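Local coordinates for capsular polysaccharide export system protein KpsC (Thermosulfurimonas dismutans, PDB 6MGD), which probably transfers Kdo sugars in beta-(2,7) linkage while the glycolipid anchor of Gram-negative capsular polysaccharides is being built, at residues Gln161-Ala166 with Thr177-Leu182; Glu238-Thr243 with Thr258-Pro263; Lys43-Val48 with Glu65-Glu70. All blocks are in the same frame, centred on the assembly; numbering follows the deposited sequence.

Overall arrangement
Along the chain the three contacts come in the order 3, 1, 2. Interaction 3 joins neighbouring parallel strands of a mixed sheet, whereas interaction 2 pairs strands 238-241 and 257-259 of a second, wholly parallel sheet, an arrangement consistent with the two Rossmann-like halves of a GT-B glycosyltransferase. Interaction 1 lies beside interaction 2, centres about 11 Å apart, where the loop after strand 155-159 meets helix 178-188. The two touch through Gln161 with Leu242 and Thr243, and through Leu181 with Tyr260 and Leu242. Interaction 3 has its centre about 28 and 29 Å from those of interactions 1 and 2, and its nearest atoms are about 6 Å from interaction 1, without touching.

Interaction 1 of 3, residues Gln161-Ala166 with Thr177-Leu182; sequences QVESDA and TNLELL
Asn178, the first residue of helix 178-188, reaches back from the helix to the loop 161-166 and binds both Gln161 and Glu163. With its CG anti to its own carbonyl carbon (chi1 -57°), the side chain is directed at the loop. Its CB lies 4.0 Å from Glu163 OE2, Asn178 CG lies 3.7 Å from Gln161 O, and the amide divides its work between the backbone N-H and C=O of Gln161. Asn178 OD1 accepts from Gln161 N at 3.0 Å, in a nearly straight bond whose donor is tilted from the amide carbonyl plane. Asn178 ND2 donates to Gln161 O at 3.1 Å, and there the acceptor lies close to the amide plane. Asparagine suits this place because a short side chain carrying both a donor and an acceptor can match the N-H and C=O of a residue that belongs to no strand.

Glu163 crosses the Asn178 side chain obliquely, off one face of its amide. Its extended chain passes CG 3.4 Å from Asn178 ND2 and brings OE2 to Asn178 N, a hydrogen bond of 3.0 Å received on the anti side of the carboxylate. OE2 also sits 3.3 Å from Thr177 CB. Thr177 is the N-cap: its OG1 accepts from Glu180 N at 3.1 Å. Farther back, Gln161 OE1 takes the backbone N of Thr243, linking this loop to the one that follows strand 238-241.

The first turn of the helix thus offers N-H groups to a hydroxyl and a carboxylate, and the partial positive charge of a helix start would probably stabilise an acceptor at this point.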
loop_
_atom_site.group_PDB
_atom_site.type_symbol
_atom_site.label_atom_id
_atom_site.label_comp_id
_atom_site.label_asym_id
_atom_site.label_seq_id
_atom_site.Cartn_x
_atom_site.Cartn_y
_atom_site.Cartn_z
ATOM N N GLN A 161 -13.103 -0.338 -2.593
ATOM C CA GLN A 161 -12.047 -1.320 -2.775
ATOM C C GLN A 161 -12.642 -2.639 -3.242
ATOM O O GLN A 161 -13.849 -2.874 -3.140
ATOM C CB GLN A 161 -11.261 -1.551 -1.476
ATOM C CG GLN A 161 -10.558 -0.326 -0.922
ATOM C CD GLN A 161 -9.795 -0.633 0.353
ATOM O OE1 GLN A 161 -9.802 0.153 1.301
ATOM N NE2 GLN A 161 -9.129 -1.784 0.382
ATOM N N VAL A 162 -11.777 -3.505 -3.758
ATOM C CA VAL A 162 -12.152 -4.892 -4.005
ATOM C C VAL A 162 -12.173 -5.604 -2.661
ATOM O O VAL A 162 -11.153 -5.669 -1.966
ATOM C CB VAL A 162 -11.181 -5.566 -4.983
ATOM C CG1 VAL A 162 -11.820 -6.805 -5.594
ATOM C CG2 VAL A 162 -10.758 -4.583 -6.061
ATOM N N GLU A 163 -13.341 -6.128 -2.282
ATOM C CA GLU A 163 -13.528 -6.625 -0.923
ATOM C C GLU A 163 -12.700 -7.868 -0.626
ATOM O O GLU A 163 -12.426 -8.145 0.546
ATOM C CB GLU A 163 -15.009 -6.903 -0.671
ATOM C CG GLU A 163 -15.855 -5.642 -0.641
ATOM C CD GLU A 163 -17.338 -5.926 -0.527
ATOM O OE1 GLU A 163 -17.739 -7.095 -0.710
ATOM O OE2 GLU A 163 -18.102 -4.976 -0.254
ATOM N N SER A 164 -12.286 -8.612 -1.647
ATOM C CA SER A 164 -11.459 -9.794 -1.445
ATOM C C SER A 164 -9.977 -9.463 -1.283
ATOM O O SER A 164 -9.158 -10.388 -1.236
ATOM C CB SER A 164 -11.642 -10.768 -2.610
ATOM O OG SER A 164 -11.259 -10.169 -3.837
ATOM N N ASP A 165 -9.620 -8.181 -1.200
ATOM C CA ASP A 165 -8.221 -7.795 -1.078
ATOM C C ASP A 165 -7.679 -8.157 0.301
ATOM O O ASP A 165 -8.399 -8.147 1.302
ATOM C CB ASP A 165 -8.040 -6.297 -1.333
ATOM C CG ASP A 165 -6.578 -5.908 -1.517
ATOM O OD1 ASP A 165 -5.751 -6.258 -0.653
ATOM O OD2 ASP A 165 -6.253 -5.257 -2.535
ATOM N N ALA A 166 -6.385 -8.488 0.338
ATOM C CA ALA A 166 -5.755 -8.898 1.590
ATOM C C ALA A 166 -5.665 -7.751 2.590
ATOM O O ALA A 166 -5.716 -7.985 3.803
ATOM C CB ALA A 166 -4.366 -9.473 1.310
ATOM N N THR A 177 -16.710 -4.519 4.343
ATOM C CA THR A 177 -17.356 -4.305 3.056
ATOM C C THR A 177 -17.426 -2.816 2.749
ATOM O O THR A 177 -17.269 -1.968 3.631
ATOM C CB THR A 177 -18.770 -4.905 3.020
ATOM O OG1 THR A 177 -19.579 -4.289 4.031
ATOM C CG2 THR A 177 -18.723 -6.408 3.257
ATOM N N ASN A 178 -17.661 -2.505 1.472
ATOM C CA ASN A 178 -17.863 -1.113 1.087
ATOM C C ASN A 178 -19.168 -0.574 1.657
ATOM O O ASN A 178 -19.247 0.596 2.048
ATOM C CB ASN A 178 -17.850 -0.971 -0.436
ATOM C CG ASN A 178 -16.571 -1.487 -1.065
ATOM O OD1 ASN A 178 -15.502 -0.895 -0.910
ATOM N ND2 ASN A 178 -16.679 -2.588 -1.800
ATOM N N LEU A 179 -20.203 -1.418 1.712
ATOM C CA LEU A 179 -21.493 -0.982 2.238
ATOM C C LEU A 179 -21.389 -0.619 3.713
ATOM O O LEU A 179 -21.929 0.405 4.147
ATOM C CB LEU A 179 -22.545 -2.071 2.024
ATOM C CG LEU A 179 -22.809 -2.526 0.586
ATOM C CD1 LEU A 179 -21.835 -3.620 0.142
ATOM C CD2 LEU A 179 -24.250 -2.989 0.430
ATOM N N GLU A 180 -20.698 -1.449 4.499
ATOM C CA GLU A 180 -20.455 -1.109 5.896
ATOM C C GLU A 180 -19.573 0.126 6.024
ATOM O O GLU A 180 -19.754 0.921 6.954
ATOM C CB GLU A 180 -19.826 -2.296 6.626
ATOM C CG GLU A 180 -20.798 -3.420 6.940
ATOM C CD GLU A 180 -21.927 -2.971 7.846
ATOM O OE1 GLU A 180 -23.105 -3.133 7.464
ATOM O OE2 GLU A 180 -21.632 -2.443 8.941
ATOM N N LEU A 181 -18.618 0.303 5.109
ATOM C CA LEU A 181 -17.824 1.525 5.107
ATOM C C LEU A 181 -18.700 2.737 4.827
ATOM O O LEU A 181 -18.707 3.705 5.597
ATOM C CB LEU A 181 -16.699 1.422 4.078
ATOM C CG LEU A 181 -15.877 2.698 3.878
ATOM C CD1 LEU A 181 -15.251 3.147 5.191
ATOM C CD2 LEU A 181 -14.811 2.493 2.811
ATOM N N LEU A 182 -19.463 2.694 3.731
ATOM C CA LEU A 182 -20.360 3.797 3.405
ATOM C C LEU A 182 -21.382 4.021 4.510
ATOM O O LEU A 182 -21.743 5.166 4.809
ATOM C CB LEU A 182 -21.056 3.531 2.072
ATOM C CG LEU A 182 -20.179 3.720 0.834
ATOM C CD1 LEU A 182 -20.943 3.359 -0.429
ATOM C CD2 LEU A 182 -19.679 5.153 0.770
#

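Interaction 2 of 3, residues Glu238-Thr243 with Thr258-Pro263; sequences EVHVLT and TCYGHP
His240 and Tyr260 meet rim to rim, neither ring lying over the other's face, with planes 40° apart and centroids 5.7 Å apart. The hydroxyl of Tyr260 sits at the edge of the imidazole, in its plane, and shares a hydrogen bond of 2.9 Å between Tyr260 OH and His240 ND1. At the other nitrogen, His240 NE2 donates to Glu238 OE1 at 3.1 Å, almost exactly in the ring plane and onto the anti lone pair of the carboxylate. Gripped at both nitrogens, the imidazole has its rotation fixed. Thr258 closes one face: it runs beside His240, pointing the same way, and its CB stands 3.7 Å from the ring centroid, practically on the normal, a CH-pi contact. The hydroxyl of Thr258 binds Thr272, while the second oxygen of Glu238 forms a salt bridge with Lys154.

Behind these side chains the strands pair in parallel. Thr258 N donates to Val239 O, Val241 N to Thr258 O, and Tyr260 N to Val241 O at 2.8 Å. That last carbonyl also lies at the edge of the Tyr260 ring. Past the strand ends, Leu242 sends CD1 back to within 3.9 Å of Tyr260 CB although its CB points away, with CG opposite the backbone N (chi1 -166°) and CD1 turned back by the next torsion. Gly261, lacking a side chain, lets the chain pass close to Thr243, and Pro263 CD rests 3.5 Å from Leu242 O.

This is the strand pair of a beta-alpha-beta crossover through helix 246-253. Histidine suits its core because Glu238 and Tyr260 satisfy both buried ring nitrogens, while its flat face still packs against Thr258 like an apolar group.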
loop_
_atom_site.group_PDB
_atom_site.type_symbol
_atom_site.label_atom_id
_atom_site.label_comp_id
_atom_site.label_asym_id
_atom_site.label_seq_id
_atom_site.Cartn_x
_atom_site.Cartn_y
_atom_site.Cartn_z
ATOM N N GLU A 238 -12.482 16.198 2.669
ATOM C CA GLU A 238 -11.882 15.110 3.426
ATOM C C GLU A 238 -12.036 13.811 2.646
ATOM O O GLU A 238 -12.985 13.644 1.872
ATOM C CB GLU A 238 -12.521 14.962 4.817
ATOM C CG GLU A 238 -12.404 16.192 5.706
ATOM C CD GLU A 238 -13.117 16.022 7.038
ATOM O OE1 GLU A 238 -13.791 14.988 7.230
ATOM O OE2 GLU A 238 -13.002 16.925 7.894
ATOM N N VAL A 239 -11.098 12.890 2.860
ATOM C CA VAL A 239 -11.103 11.580 2.215
ATOM C C VAL A 239 -11.297 10.517 3.291
ATOM O O VAL A 239 -10.514 10.442 4.246
ATOM C CB VAL A 239 -9.806 11.333 1.429
ATOM C CG1 VAL A 239 -9.900 10.034 0.641
ATOM C CG2 VAL A 239 -9.512 12.502 0.508
ATOM N N HIS A 240 -12.329 9.690 3.141
ATOM C CA HIS A 240 -12.647 8.646 4.112
ATOM C C HIS A 240 -12.477 7.283 3.455
ATOM O O HIS A 240 -13.200 6.950 2.510
ATOM C CB HIS A 240 -14.065 8.816 4.661
ATOM C CG HIS A 240 -14.239 10.035 5.516
ATOM N ND1 HIS A 240 -15.034 10.048 6.641
ATOM C CD2 HIS A 240 -13.721 11.283 5.406
ATOM C CE1 HIS A 240 -14.997 11.251 7.189
ATOM N NE2 HIS A 240 -14.207 12.018 6.460
ATOM N N VAL A 241 -11.527 6.494 3.964
ATOM C CA VAL A 241 -11.141 5.229 3.356
ATOM C C VAL A 241 -11.226 4.118 4.396
ATOM O O VAL A 241 -11.442 4.355 5.584
ATOM C CB VAL A 241 -9.720 5.281 2.755
ATOM C CG1 VAL A 241 -9.566 6.492 1.850
ATOM C CG2 VAL A 241 -8.678 5.302 3.864
ATOM N N LEU A 242 -11.049 2.885 3.920
ATOM C CA LEU A 242 -10.882 1.731 4.796
ATOM C C LEU A 242 -9.394 1.416 4.919
ATOM O O LEU A 242 -8.752 1.810 5.898
ATOM C CB LEU A 242 -11.667 0.528 4.264
ATOM C CG LEU A 242 -11.878 -0.668 5.202
ATOM C CD1 LEU A 242 -12.537 -0.234 6.506
ATOM C CD2 LEU A 242 -12.710 -1.751 4.521
ATOM N N THR A 243 -8.829 0.719 3.926
ATOM C CA THR A 243 -7.392 0.466 3.875
ATOM C C THR A 243 -6.794 0.851 2.525
ATOM O O THR A 243 -5.722 0.351 2.165
ATOM C CB THR A 243 -7.066 -1.002 4.170
ATOM O OG1 THR A 243 -7.602 -1.828 3.129
ATOM C CG2 THR A 243 -7.637 -1.431 5.513
ATOM N N THR A 258 -9.618 10.390 6.859
ATOM C CA THR A 258 -10.100 9.585 7.973
ATOM C C THR A 258 -10.019 8.114 7.589
ATOM O O THR A 258 -10.464 7.728 6.503
ATOM C CB THR A 258 -11.541 9.963 8.335
ATOM O OG1 THR A 258 -11.577 11.317 8.802
ATOM C CG2 THR A 258 -12.094 9.040 9.415
ATOM N N CYS A 259 -9.445 7.300 8.468
ATOM C CA CYS A 259 -9.259 5.877 8.212
ATOM C C CYS A 259 -10.248 5.072 9.043
ATOM O O CYS A 259 -10.347 5.264 10.259
ATOM C CB CYS A 259 -7.825 5.445 8.527
ATOM S SG CYS A 259 -6.571 6.174 7.443
ATOM N N TYR A 260 -10.982 4.179 8.383
ATOM C CA TYR A 260 -11.912 3.292 9.065
ATOM C C TYR A 260 -11.337 1.901 9.291
ATOM O O TYR A 260 -11.974 1.085 9.967
ATOM C CB TYR A 260 -13.227 3.199 8.281
ATOM C CG TYR A 260 -14.025 4.487 8.294
ATOM C CD1 TYR A 260 -13.637 5.575 7.521
ATOM C CD2 TYR A 260 -15.163 4.616 9.083
ATOM C CE1 TYR A 260 -14.355 6.753 7.533
ATOM C CE2 TYR A 260 -15.891 5.793 9.099
ATOM C CZ TYR A 260 -15.481 6.859 8.320
ATOM O OH TYR A 260 -16.196 8.035 8.326
ATOM N N GLY A 261 -10.161 1.616 8.738
ATOM C CA GLY A 261 -9.417 0.410 9.039
ATOM C C GLY A 261 -8.050 0.761 9.593
ATOM O O GLY A 261 -7.911 1.763 10.300
ATOM N N HIS A 262 -7.030 -0.035 9.273
ATOM C CA HIS A 262 -5.665 0.201 9.748
ATOM C C HIS A 262 -4.673 0.036 8.604
ATOM O O HIS A 262 -3.888 -0.921 8.580
ATOM C CB HIS A 262 -5.313 -0.739 10.899
ATOM C CG HIS A 262 -6.012 -0.420 12.183
ATOM N ND1 HIS A 262 -6.332 -1.383 13.116
ATOM C CD2 HIS A 262 -6.440 0.758 12.695
ATOM C CE1 HIS A 262 -6.935 -0.813 14.143
ATOM N NE2 HIS A 262 -7.014 0.485 13.913
ATOM N N PRO A 263 -4.670 0.960 7.642
ATOM C CA PRO A 263 -3.671 0.904 6.571
ATOM C C PRO A 263 -2.287 1.228 7.110
ATOM O O PRO A 263 -2.108 1.599 8.275
ATOM C CB PRO A 263 -4.148 1.965 5.577
ATOM C CG PRO A 263 -4.928 2.923 6.408
ATOM C CD PRO A 263 -5.598 2.093 7.472
#

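Interaction 3 of 3, residues Lys43-Val48 with Glu65-Glu70; sequences KIRLLV and EVYRLE
Arg45 and Glu65 lie side by side on adjacent strands, brought together by different first torsions: Arg45 CG is anti to its carbonyl carbon (chi1 -69°), whereas Glu65 CG is opposite its backbone N (chi1 -174°). Both chains then extend the same way, and Glu65 OE1 ends over one face of the guanidinium, 3.5 Å from Arg45 NE. The salt bridge is one of charges, since no N-H points at the oxygen. Tyr67 OH stands near the guanidinium plane, at its edge, 3.0 Å from Glu65 OE2. The ring of Tyr67 also meets Phe4 edge-to-face.

Farther along this face Leu47 CD2 packs on Tyr67 CB at 3.6 Å, and Leu69 CD1 comes to 4.1 Å from Leu47 CB. On the face bearing Leu46, Val66 and Arg68, Val48 CG1 touches both Val66 CG1 (3.8 Å) and Arg68 CG (3.6 Å), alongside the Arg68 chain, while Arg68's charged end pairs with Glu54.

Five backbone hydrogen bonds hold the parallel strands together, ending with Leu69 N to Val48 O at 2.7 Å. Helix 52-56 connects the two strands in this beta-alpha-beta unit, and its Leu53 packs on Val48, Val66 and Arg68. The long chains of Arg45 and Glu65 suit the partly exposed edge of the contact, where an undirected charge attraction would probably tolerate some movement, while the buried Leu46, Leu47, Val48 and Leu69 supply apolar packing on both faces.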
loop_
_atom_site.group_PDB
_atom_site.type_symbol
_atom_site.label_atom_id
_atom_site.label_comp_id
_atom_site.label_asym_id
_atom_site.label_seq_id
_atom_site.Cartn_x
_atom_site.Cartn_y
_atom_site.Cartn_z
ATOM N N LYS A 43 19.662 -23.658 5.746
ATOM C CA LYS A 43 18.733 -22.536 5.770
ATOM C C LYS A 43 18.505 -22.067 4.340
ATOM O O LYS A 43 19.401 -22.158 3.495
ATOM C CB LYS A 43 19.251 -21.382 6.637
ATOM C CG LYS A 43 20.575 -20.798 6.176
ATOM C CD LYS A 43 20.955 -19.570 6.991
ATOM C CE LYS A 43 21.140 -19.914 8.459
ATOM N NZ LYS A 43 21.571 -18.732 9.257
ATOM N N ILE A 44 17.294 -21.573 4.077
ATOM C CA ILE A 44 16.913 -21.102 2.752
ATOM C C ILE A 44 16.248 -19.737 2.875
ATOM O O ILE A 44 15.710 -19.369 3.922
ATOM C CB ILE A 44 15.966 -22.083 2.023
ATOM C CG1 ILE A 44 14.614 -22.149 2.734
ATOM C CG2 ILE A 44 16.590 -23.470 1.918
ATOM C CD1 ILE A 44 13.571 -22.935 1.978
ATOM N N ARG A 45 16.294 -18.987 1.778
ATOM C CA ARG A 45 15.586 -17.718 1.647
ATOM C C ARG A 45 14.415 -17.940 0.697
ATOM O O ARG A 45 14.616 -18.195 -0.495
ATOM C CB ARG A 45 16.509 -16.618 1.127
ATOM C CG ARG A 45 17.581 -16.171 2.104
ATOM C CD ARG A 45 18.519 -15.175 1.442
ATOM N NE ARG A 45 19.248 -14.365 2.413
ATOM C CZ ARG A 45 20.467 -14.645 2.863
ATOM N NH1 ARG A 45 21.048 -13.843 3.745
ATOM N NH2 ARG A 45 21.106 -15.727 2.432
ATOM N N LEU A 46 13.199 -17.846 1.224
ATOM C CA LEU A 46 11.992 -18.082 0.445
ATOM C C LEU A 46 11.336 -16.753 0.090
ATOM O O LEU A 46 11.166 -15.888 0.955
ATOM C CB LEU A 46 11.012 -18.965 1.217
ATOM C CG LEU A 46 9.800 -19.469 0.432
ATOM C CD1 LEU A 46 10.249 -20.369 -0.712
ATOM C CD2 LEU A 46 8.825 -20.198 1.348
ATOM N N LEU A 47 10.975 -16.595 -1.181
ATOM C CA LEU A 47 10.224 -15.439 -1.650
ATOM C C LEU A 47 8.758 -15.832 -1.775
ATOM O O LEU A 47 8.408 -16.700 -2.582
ATOM C CB LEU A 47 10.767 -14.933 -2.987
ATOM C CG LEU A 47 12.187 -14.366 -2.954
ATOM C CD1 LEU A 47 12.645 -13.934 -4.341
ATOM C CD2 LEU A 47 12.266 -13.205 -1.976
ATOM N N VAL A 48 7.908 -15.207 -0.968
ATOM C CA VAL A 48 6.475 -15.463 -0.993
ATOM C C VAL A 48 5.766 -14.162 -1.337
ATOM O O VAL A 48 6.284 -13.065 -1.096
ATOM C CB VAL A 48 5.967 -16.044 0.349
ATOM C CG1 VAL A 48 5.765 -14.945 1.380
ATOM C CG2 VAL A 48 4.687 -16.838 0.146
ATOM N N GLU A 65 13.955 -18.395 6.011
ATOM C CA GLU A 65 13.829 -16.944 6.019
ATOM C C GLU A 65 12.822 -16.524 4.957
ATOM O O GLU A 65 13.035 -16.758 3.762
ATOM C CB GLU A 65 15.185 -16.287 5.775
ATOM C CG GLU A 65 15.174 -14.772 5.910
ATOM C CD GLU A 65 16.551 -14.160 5.735
ATOM O OE1 GLU A 65 17.482 -14.893 5.334
ATOM O OE2 GLU A 65 16.704 -12.948 6.000
ATOM N N VAL A 66 11.726 -15.908 5.389
ATOM C CA VAL A 66 10.610 -15.580 4.511
ATOM C C VAL A 66 10.657 -14.096 4.174
ATOM O O VAL A 66 10.734 -13.245 5.069
ATOM C CB VAL A 66 9.265 -15.952 5.157
ATOM C CG1 VAL A 66 8.109 -15.445 4.306
ATOM C CG2 VAL A 66 9.172 -17.458 5.352
ATOM N N TYR A 67 10.619 -13.790 2.881
ATOM C CA TYR A 67 10.417 -12.437 2.383
ATOM C C TYR A 67 9.031 -12.370 1.759
ATOM O O TYR A 67 8.711 -13.165 0.869
ATOM C CB TYR A 67 11.485 -12.054 1.361
ATOM C CG TYR A 67 12.860 -11.840 1.946
ATOM C CD1 TYR A 67 13.693 -12.915 2.227
ATOM C CD2 TYR A 67 13.330 -10.560 2.204
ATOM C CE1 TYR A 67 14.955 -12.720 2.759
ATOM C CE2 TYR A 67 14.590 -10.355 2.734
ATOM C CZ TYR A 67 15.398 -11.438 3.009
ATOM O OH TYR A 67 16.652 -11.237 3.536
ATOM N N ARG A 68 8.212 -11.436 2.226
ATOM C CA ARG A 68 6.871 -11.238 1.694
ATOM C C ARG A 68 6.904 -10.091 0.690
ATOM O O ARG A 68 7.199 -8.948 1.054
ATOM C CB ARG A 68 5.875 -10.973 2.824
ATOM C CG ARG A 68 5.653 -12.199 3.702
ATOM C CD ARG A 68 4.783 -11.917 4.914
ATOM N NE ARG A 68 4.393 -13.155 5.587
ATOM C CZ ARG A 68 5.144 -13.797 6.479
ATOM N NH1 ARG A 68 4.701 -14.917 7.030
ATOM N NH2 ARG A 68 6.334 -13.323 6.820
ATOM N N LEU A 69 6.617 -10.403 -0.569
ATOM C CA LEU A 69 6.714 -9.452 -1.664
ATOM C C LEU A 69 5.357 -8.832 -1.976
ATOM O O LEU A 69 4.302 -9.395 -1.679
ATOM C CB LEU A 69 7.280 -10.124 -2.919
ATOM C CG LEU A 69 8.643 -10.805 -2.779
ATOM C CD1 LEU A 69 9.104 -11.370 -4.111
ATOM C CD2 LEU A 69 9.674 -9.839 -2.226
ATOM N N GLU A 70 5.406 -7.658 -2.598
ATOM C CA GLU A 70 4.219 -6.926 -3.015
ATOM C C GLU A 70 4.667 -5.800 -3.936
ATOM O O GLU A 70 5.830 -5.384 -3.910
ATOM C CB GLU A 70 3.441 -6.379 -1.810
ATOM C CG GLU A 70 2.049 -5.846 -2.124
ATOM C CD GLU A 70 1.240 -6.788 -2.994
ATOM O OE1 GLU A 70 1.220 -6.590 -4.228
ATOM O OE2 GLU A 70 0.628 -7.729 -2.446
#